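Local coordinates for ESX-5 secretion system protein EccC5 (Mycobacterium tuberculosis, PDB 6J18) that forms part of the ESX-5 type VII secretion system, which exports EsxN and PE_PGRS and PPE proteins, this piece being an ATP-bound FtsK/SpoIIIE-type ATPase domain, at residues A177-R182 and P202-I207; E92-M97 and R231-G236. All coordinates share one frame; numbering follows the deposited sequence.

Contacts 1 and 2 lie side by side in the ATPase domain, their centres about 11 Å apart, and both reach the same central sheet. The bridge between them runs from strand 203-208 and Arg182 to the residues around helix 232-235. Ile204 N lies 2.8 Å from Gly236 O, and Arg182 NH1 lies 2.8 Å from Val235 O, each a probable hydrogen bond. Contact 1 joins the C-terminal end of helix 165-180 to strand 203-208, while contact 2 sets the residues before strand 96-100 against helix 232-235. Neither contact belongs to the ATP site, although strand 96-100 leads directly into the predicted nucleotide-binding residues Gly100 to Thr107.

Contact 1 (A177-R182 and P202-I207)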
ATOM      1  N   ALA A 177      18.314  -5.762  -0.573  1.00 31.99           N
ATOM      2  CA  ALA A 177      19.546  -5.701   0.204  1.00 33.85           C
ATOM      3  C   ALA A 177      19.318  -4.997   1.539  1.00 33.01           C
ATOM      4  O   ALA A 177      19.863  -5.403   2.564  1.00 34.42           O
ATOM      5  CB  ALA A 177      20.637  -4.997  -0.587  1.00 35.48           C
ATOM      6  N   ALA A 178      18.510  -3.942   1.520  1.00 30.14           N
ATOM      7  CA  ALA A 178      18.207  -3.196   2.735  1.00 27.31           C
ATOM      8  C   ALA A 178      17.341  -4.027   3.675  1.00 26.80           C
ATOM      9  O   ALA A 178      17.559  -4.041   4.887  1.00 27.70           O
ATOM     10  CB  ALA A 178      17.518  -1.885   2.396  1.00 25.57           C
ATOM     11  N   LEU A 179      16.363  -4.725   3.108  1.00 25.28           N
ATOM     12  CA  LEU A 179      15.454  -5.552   3.892  1.00 25.33           C
ATOM     13  C   LEU A 179      16.172  -6.756   4.500  1.00 27.59           C
ATOM     14  O   LEU A 179      15.871  -7.163   5.623  1.00 28.26           O
ATOM     15  CB  LEU A 179      14.281  -6.021   3.028  1.00 25.60           C
ATOM     16  CG  LEU A 179      13.309  -4.936   2.556  1.00 24.57           C
ATOM     17  CD1 LEU A 179      12.252  -5.523   1.631  1.00 25.67           C
ATOM     18  CD2 LEU A 179      12.660  -4.241   3.742  1.00 23.61           C
ATOM     19  N   ALA A 180      17.121  -7.315   3.757  1.00 28.78           N
ATOM     20  CA  ALA A 180      17.871  -8.482   4.215  1.00 30.27           C
ATOM     21  C   ALA A 180      18.723  -8.159   5.437  1.00 30.99           C
ATOM     22  O   ALA A 180      19.032  -9.040   6.241  1.00 31.23           O
ATOM     23  CB  ALA A 180      18.744  -9.022   3.092  1.00 31.46           C
ATOM     24  N   GLY A 181      19.100  -6.893   5.573  1.00 25.90           N
ATOM     25  CA  GLY A 181      19.915  -6.460   6.693  1.00 26.03           C
ATOM     26  C   GLY A 181      19.114  -6.240   7.961  1.00 26.76           C
ATOM     27  O   GLY A 181      19.682  -6.110   9.044  1.00 26.94           O
ATOM     28  N   ARG A 182      17.790  -6.209   7.841  1.00 25.31           N
ATOM     29  CA  ARG A 182      16.943  -5.896   8.986  1.00 25.44           C
ATOM     30  C   ARG A 182      16.637  -7.124   9.845  1.00 29.02           C
ATOM     31  O   ARG A 182      15.496  -7.585   9.929  1.00 27.39           O
ATOM     32  CB  ARG A 182      15.652  -5.229   8.516  1.00 23.42           C
ATOM     33  CG  ARG A 182      15.913  -3.886   7.855  1.00 22.57           C
ATOM     34  CD  ARG A 182      14.665  -3.030   7.761  1.00 21.89           C
ATOM     35  NE  ARG A 182      15.004  -1.632   7.515  1.00 22.24           N
ATOM     36  CZ  ARG A 182      14.113  -0.651   7.410  1.00 21.72           C
ATOM     37  NH1 ARG A 182      12.818  -0.912   7.532  1.00 19.87           N
ATOM     38  NH2 ARG A 182      14.518   0.592   7.187  1.00 20.19           N
ATOM     39  N   PRO A 202      13.964   3.875   8.826  1.00 23.35           N
ATOM     40  CA  PRO A 202      12.563   4.252   8.660  1.00 23.07           C
ATOM     41  C   PRO A 202      11.703   3.105   8.162  1.00 23.69           C
ATOM     42  O   PRO A 202      12.210   2.086   7.686  1.00 21.91           O
ATOM     43  CB  PRO A 202      12.628   5.358   7.611  1.00 23.03           C
ATOM     44  CG  PRO A 202      13.794   4.975   6.771  1.00 23.64           C
ATOM     45  CD  PRO A 202      14.799   4.370   7.718  1.00 23.32           C
ATOM     46  N   GLU A 203      10.393   3.282   8.302  1.00 24.71           N
ATOM     47  CA  GLU A 203       9.410   2.376   7.719  1.00 26.51           C
ATOM     48  C   GLU A 203       9.514   2.454   6.202  1.00 23.48           C
ATOM     49  O   GLU A 203       9.649   3.541   5.643  1.00 24.74           O
ATOM     50  CB  GLU A 203       7.995   2.726   8.200  1.00 31.13           C
ATOM     51  CG  GLU A 203       7.804   2.545   9.704  1.00 36.24           C
ATOM     52  CD  GLU A 203       7.794   1.088  10.105  1.00 40.15           C
ATOM     53  OE1 GLU A 203       6.893   0.326   9.666  1.00 40.67           O
ATOM     54  OE2 GLU A 203       8.707   0.692  10.857  1.00 43.57           O
ATOM     55  N   ILE A 204       9.485   1.301   5.542  1.00 21.01           N
ATOM     56  CA  ILE A 204       9.631   1.250   4.091  1.00 21.75           C
ATOM     57  C   ILE A 204       8.303   0.941   3.409  1.00 22.76           C
ATOM     58  O   ILE A 204       7.698  -0.104   3.648  1.00 22.70           O
ATOM     59  CB  ILE A 204      10.680   0.201   3.667  1.00 22.75           C
ATOM     60  CG1 ILE A 204      12.071   0.638   4.128  1.00 24.62           C
ATOM     61  CG2 ILE A 204      10.663   0.000   2.157  1.00 22.02           C
ATOM     62  CD1 ILE A 204      13.149  -0.391   3.884  1.00 25.97           C
ATOM     63  N   PHE A 205       7.851   1.864   2.566  1.00 21.74           N
ATOM     64  CA  PHE A 205       6.633   1.665   1.792  1.00 20.87           C
ATOM     65  C   PHE A 205       6.961   1.366   0.335  1.00 20.94           C
ATOM     66  O   PHE A 205       7.413   2.246  -0.398  1.00 22.73           O
ATOM     67  CB  PHE A 205       5.724   2.896   1.876  1.00 21.67           C
ATOM     68  CG  PHE A 205       5.120   3.123   3.233  1.00 21.89           C
ATOM     69  CD1 PHE A 205       5.828   3.783   4.223  1.00 22.15           C
ATOM     70  CD2 PHE A 205       3.836   2.683   3.513  1.00 21.39           C
ATOM     71  CE1 PHE A 205       5.268   3.996   5.472  1.00 22.68           C
ATOM     72  CE2 PHE A 205       3.270   2.893   4.758  1.00 22.61           C
ATOM     73  CZ  PHE A 205       3.986   3.550   5.738  1.00 23.16           C
ATOM     74  N   LEU A 206       6.747   0.122  -0.078  1.00 20.51           N
ATOM     75  CA  LEU A 206       6.864  -0.238  -1.483  1.00 21.88           C
ATOM     76  C   LEU A 206       5.520  -0.019  -2.159  1.00 22.13           C
ATOM     77  O   LEU A 206       4.583  -0.795  -1.965  1.00 24.24           O
ATOM     78  CB  LEU A 206       7.320  -1.689  -1.650  1.00 23.04           C
ATOM     79  CG  LEU A 206       7.284  -2.246  -3.078  1.00 25.26           C
ATOM     80  CD1 LEU A 206       8.140  -1.407  -4.018  1.00 25.55           C
ATOM     81  CD2 LEU A 206       7.727  -3.701  -3.100  1.00 27.00           C
ATOM     82  N   ILE A 207       5.426   1.047  -2.944  1.00 22.43           N
ATOM     83  CA  ILE A 207       4.170   1.408  -3.586  1.00 22.81           C
ATOM     84  C   ILE A 207       4.242   1.175  -5.089  1.00 23.33           C
ATOM     85  O   ILE A 207       5.066   1.772  -5.782  1.00 23.00           O
ATOM     86  CB  ILE A 207       3.806   2.872  -3.304  1.00 23.27           C
ATOM     87  CG1 ILE A 207       3.618   3.077  -1.799  1.00 24.49           C
ATOM     88  CG2 ILE A 207       2.546   3.263  -4.060  1.00 21.96           C
ATOM     89  CD1 ILE A 207       3.447   4.518  -1.391  1.00 24.75           C
TER
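Leu179, near the end of helix 165-180, and Ile204, on strand 203-208, are the helix-strand pair nearest in backbone, with CA atoms 9.0 Å apart. Beyond the helix the separation grows to 11.1 Å between the CA atoms of Arg182 and Pro202, a gap that a long side chain must span. Arginine suits this place: its chain is extended from CG to NE and carries the guanidinium across to the start of the strand. There both terminal nitrogens turn to one acceptor. Arg182 NH2 donates to Pro202 O at 2.8 Å with an N-H...O angle of 148°, nearly in the guanidinium plane, while NH1 adds a weak bond to the same oxygen. Proline, which has no N-H, offers the guanidinium its carbonyl, and its ring CD packs against Arg182 NH2. Ile204 comes over one face of the guanidinium, with CD1 displaced from its centre and 3.7 Å from Arg182 CZ. Its chi2 of 174° stretches CG1-CD1 outward, so that the same methyl also meets Leu179 CD2 at 3.9 Å. These branched aliphatic residues suit the buried layer between helix and sheet, where Leu175 adds to the packing on Ile204. The bonds to Pro202 O and the methyl on the face together should restrict rotation of the guanidinium, whose terminal nitrogens find acceptors in Pro202 O and, for NH1, Val235 O.

Contact 2 (E92-M97 and R231-G236); sequences ENSHLM and RAADVG
The backbone N of His95, whose imidazole rests against Ala232, donates to Asn93 OD1 over 2.9 Å with an N-H...O angle of 149°. The donor is tilted 18° from the carbonyl plane of the amide. This is an Asx turn, for which the short amide side chain of asparagine is well suited, and it shapes the backbone just before strand 96-100. Across the contact, Ala232 CB approaches the His95 ring obliquely, reaching CE1 at 3.3 Å, a close approach to which the single methyl of alanine is suited. The imidazole is fixed at both nitrogens: ND1 accepts from Val239 N, and NE2 faces the carbonyl Val229 O, an arrangement consistent with a neutral ring carrying its proton on NE2. In the domain's fold, the brief helical turn 232-235 precedes strand 237-244, which runs parallel to 96-100 in the central sheet. Gly236 makes the change of direction with a positive phi, a conformation that glycine adopts readily. Ser94 completes the meeting. Its CB lies over the centre of the His95 ring and also touches Ala232 CB at 3.9 Å. With chi1 of -60°, Ser94 OG stands beside its own backbone N and 3.8 Å from Ala233 N, too far for a hydrogen bond, and packs beside Ala233 CB. The backbone O of Ser94 bonds to His238 ND1, adding a polar tie to the start of the neighbouring strand.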
ATOM      1  N   GLU A  92      -3.158  -5.232  12.250  1.00 31.17           N
ATOM      2  CA  GLU A  92      -3.770  -6.398  11.620  1.00 33.04           C
ATOM      3  C   GLU A  92      -2.942  -6.898  10.439  1.00 30.83           C
ATOM      4  O   GLU A  92      -2.605  -8.081  10.362  1.00 31.43           O
ATOM      5  CB  GLU A  92      -5.191  -6.078  11.145  1.00 36.63           C
ATOM      6  CG  GLU A  92      -6.272  -6.380  12.167  1.00 44.86           C
ATOM      7  CD  GLU A  92      -7.676  -6.177  11.616  1.00 51.24           C
ATOM      8  OE1 GLU A  92      -7.823  -5.979  10.387  1.00 51.93           O
ATOM      9  OE2 GLU A  92      -8.638  -6.221  12.414  1.00 55.99           O
ATOM     10  N   ASN A  93      -2.638  -5.995   9.512  1.00 27.91           N
ATOM     11  CA  ASN A  93      -1.890  -6.355   8.317  1.00 27.08           C
ATOM     12  C   ASN A  93      -1.048  -5.190   7.807  1.00 25.34           C
ATOM     13  O   ASN A  93      -1.461  -4.033   7.882  1.00 24.32           O
ATOM     14  CB  ASN A  93      -2.843  -6.835   7.223  1.00 27.27           C
ATOM     15  CG  ASN A  93      -2.131  -7.620   6.137  1.00 26.35           C
ATOM     16  OD1 ASN A  93      -1.520  -7.047   5.234  1.00 23.93           O
ATOM     17  ND2 ASN A  93      -2.203  -8.942   6.226  1.00 26.61           N
ATOM     18  N   SER A  94       0.126  -5.507   7.270  1.00 24.76           N
ATOM     19  CA  SER A  94       1.075  -4.487   6.841  1.00 23.90           C
ATOM     20  C   SER A  94       0.822  -3.982   5.423  1.00 23.60           C
ATOM     21  O   SER A  94       1.446  -3.014   4.986  1.00 23.34           O
ATOM     22  CB  SER A  94       2.506  -5.028   6.933  1.00 23.62           C
ATOM     23  OG  SER A  94       2.835  -5.405   8.258  1.00 24.78           O
ATOM     24  N   HIS A  95      -0.092  -4.627   4.704  1.00 23.13           N
ATOM     25  CA  HIS A  95      -0.198  -4.406   3.263  1.00 23.11           C
ATOM     26  C   HIS A  95      -1.588  -4.009   2.778  1.00 24.01           C
ATOM     27  O   HIS A  95      -2.544  -3.959   3.552  1.00 25.77           O
ATOM     28  CB  HIS A  95       0.247  -5.666   2.520  1.00 22.43           C
ATOM     29  CG  HIS A  95       1.504  -6.272   3.062  1.00 23.17           C
ATOM     30  ND1 HIS A  95       2.719  -5.623   3.018  1.00 22.90           N
ATOM     31  CD2 HIS A  95       1.733  -7.463   3.660  1.00 23.25           C
ATOM     32  CE1 HIS A  95       3.644  -6.391   3.565  1.00 22.92           C
ATOM     33  NE2 HIS A  95       3.073  -7.513   3.964  1.00 23.68           N
ATOM     34  N   LEU A  96      -1.681  -3.726   1.481  1.00 23.17           N
ATOM     35  CA  LEU A  96      -2.956  -3.432   0.836  1.00 23.79           C
ATOM     36  C   LEU A  96      -2.898  -3.708  -0.663  1.00 26.04           C
ATOM     37  O   LEU A  96      -1.934  -3.339  -1.335  1.00 25.71           O
ATOM     38  CB  LEU A  96      -3.366  -1.976   1.073  1.00 21.73           C
ATOM     39  CG  LEU A  96      -4.610  -1.518   0.302  1.00 22.40           C
ATOM     40  CD1 LEU A  96      -5.840  -2.308   0.736  1.00 20.86           C
ATOM     41  CD2 LEU A  96      -4.846  -0.021   0.454  1.00 23.58           C
ATOM     42  N   MET A  97      -3.934  -4.366  -1.176  1.00 25.83           N
ATOM     43  CA  MET A  97      -4.107  -4.541  -2.614  1.00 25.02           C
ATOM     44  C   MET A  97      -5.365  -3.814  -3.075  1.00 24.24           C
ATOM     45  O   MET A  97      -6.385  -3.826  -2.384  1.00 24.55           O
ATOM     46  CB  MET A  97      -4.195  -6.024  -2.982  1.00 25.76           C
ATOM     47  CG  MET A  97      -2.880  -6.776  -2.905  1.00 27.51           C
ATOM     48  SD  MET A  97      -3.049  -8.497  -3.421  1.00 30.46           S
ATOM     49  CE  MET A  97      -4.185  -9.113  -2.182  1.00 25.91           C
ATOM     50  N   ARG A 231       6.864 -11.567   6.951  1.00 33.71           N
ATOM     51  CA  ARG A 231       7.393 -11.003   8.189  1.00 31.64           C
ATOM     52  C   ARG A 231       7.651  -9.511   8.023  1.00 29.18           C
ATOM     53  O   ARG A 231       8.652  -8.982   8.506  1.00 27.81           O
ATOM     54  CB  ARG A 231       8.678 -11.721   8.610  1.00 33.83           C
ATOM     55  CG  ARG A 231       9.687 -11.903   7.488  1.00 34.72           C
ATOM     56  CD  ARG A 231      10.903 -12.690   7.958  1.00 37.90           C
ATOM     57  NE  ARG A 231      11.719 -11.930   8.900  1.00 39.07           N
ATOM     58  CZ  ARG A 231      12.812 -11.251   8.562  1.00 40.23           C
ATOM     59  NH1 ARG A 231      13.222 -11.237   7.300  1.00 40.08           N
ATOM     60  NH2 ARG A 231      13.495 -10.586   9.484  1.00 40.25           N
ATOM     61  N   ALA A 232       6.729  -8.840   7.338  1.00 27.78           N
ATOM     62  CA  ALA A 232       6.879  -7.432   6.989  1.00 27.20           C
ATOM     63  C   ALA A 232       6.953  -6.523   8.211  1.00 27.51           C
ATOM     64  O   ALA A 232       7.709  -5.550   8.220  1.00 25.03           O
ATOM     65  CB  ALA A 232       5.738  -7.000   6.092  1.00 25.92           C
ATOM     66  N   ALA A 233       6.166  -6.837   9.233  1.00 29.14           N
ATOM     67  CA  ALA A 233       6.121  -6.021  10.441  1.00 30.45           C
ATOM     68  C   ALA A 233       7.464  -6.017  11.165  1.00 31.88           C
ATOM     69  O   ALA A 233       7.824  -5.038  11.817  1.00 34.81           O
ATOM     70  CB  ALA A 233       5.021  -6.512  11.370  1.00 30.67           C
ATOM     71  N   ASP A 234       8.203  -7.114  11.039  1.00 29.19           N
ATOM     72  CA  ASP A 234       9.488  -7.252  11.715  1.00 29.60           C
ATOM     73  C   ASP A 234      10.605  -6.506  10.991  1.00 26.97           C
ATOM     74  O   ASP A 234      11.642  -6.202  11.583  1.00 26.45           O
ATOM     75  CB  ASP A 234       9.861  -8.727  11.859  1.00 34.49           C
ATOM     76  CG  ASP A 234       9.004  -9.446  12.881  1.00 41.10           C
ATOM     77  OD1 ASP A 234       8.008  -8.854  13.347  1.00 42.84           O
ATOM     78  OD2 ASP A 234       9.330 -10.600  13.223  1.00 44.85           O
ATOM     79  N   VAL A 235      10.399  -6.218   9.709  1.00 24.34           N
ATOM     80  CA  VAL A 235      11.390  -5.478   8.937  1.00 23.39           C
ATOM     81  C   VAL A 235      10.859  -4.103   8.541  1.00 22.98           C
ATOM     82  O   VAL A 235      11.489  -3.385   7.766  1.00 23.61           O
ATOM     83  CB  VAL A 235      11.818  -6.248   7.670  1.00 24.44           C
ATOM     84  CG1 VAL A 235      12.474  -7.568   8.049  1.00 25.51           C
ATOM     85  CG2 VAL A 235      10.627  -6.479   6.753  1.00 24.20           C
ATOM     86  N   GLY A 236       9.699  -3.743   9.082  1.00 22.96           N
ATOM     87  CA  GLY A 236       9.099  -2.445   8.831  1.00 23.89           C
ATOM     88  C   GLY A 236       8.764  -2.213   7.370  1.00 25.19           C
ATOM     89  O   GLY A 236       8.999  -1.130   6.835  1.00 27.32           O
TER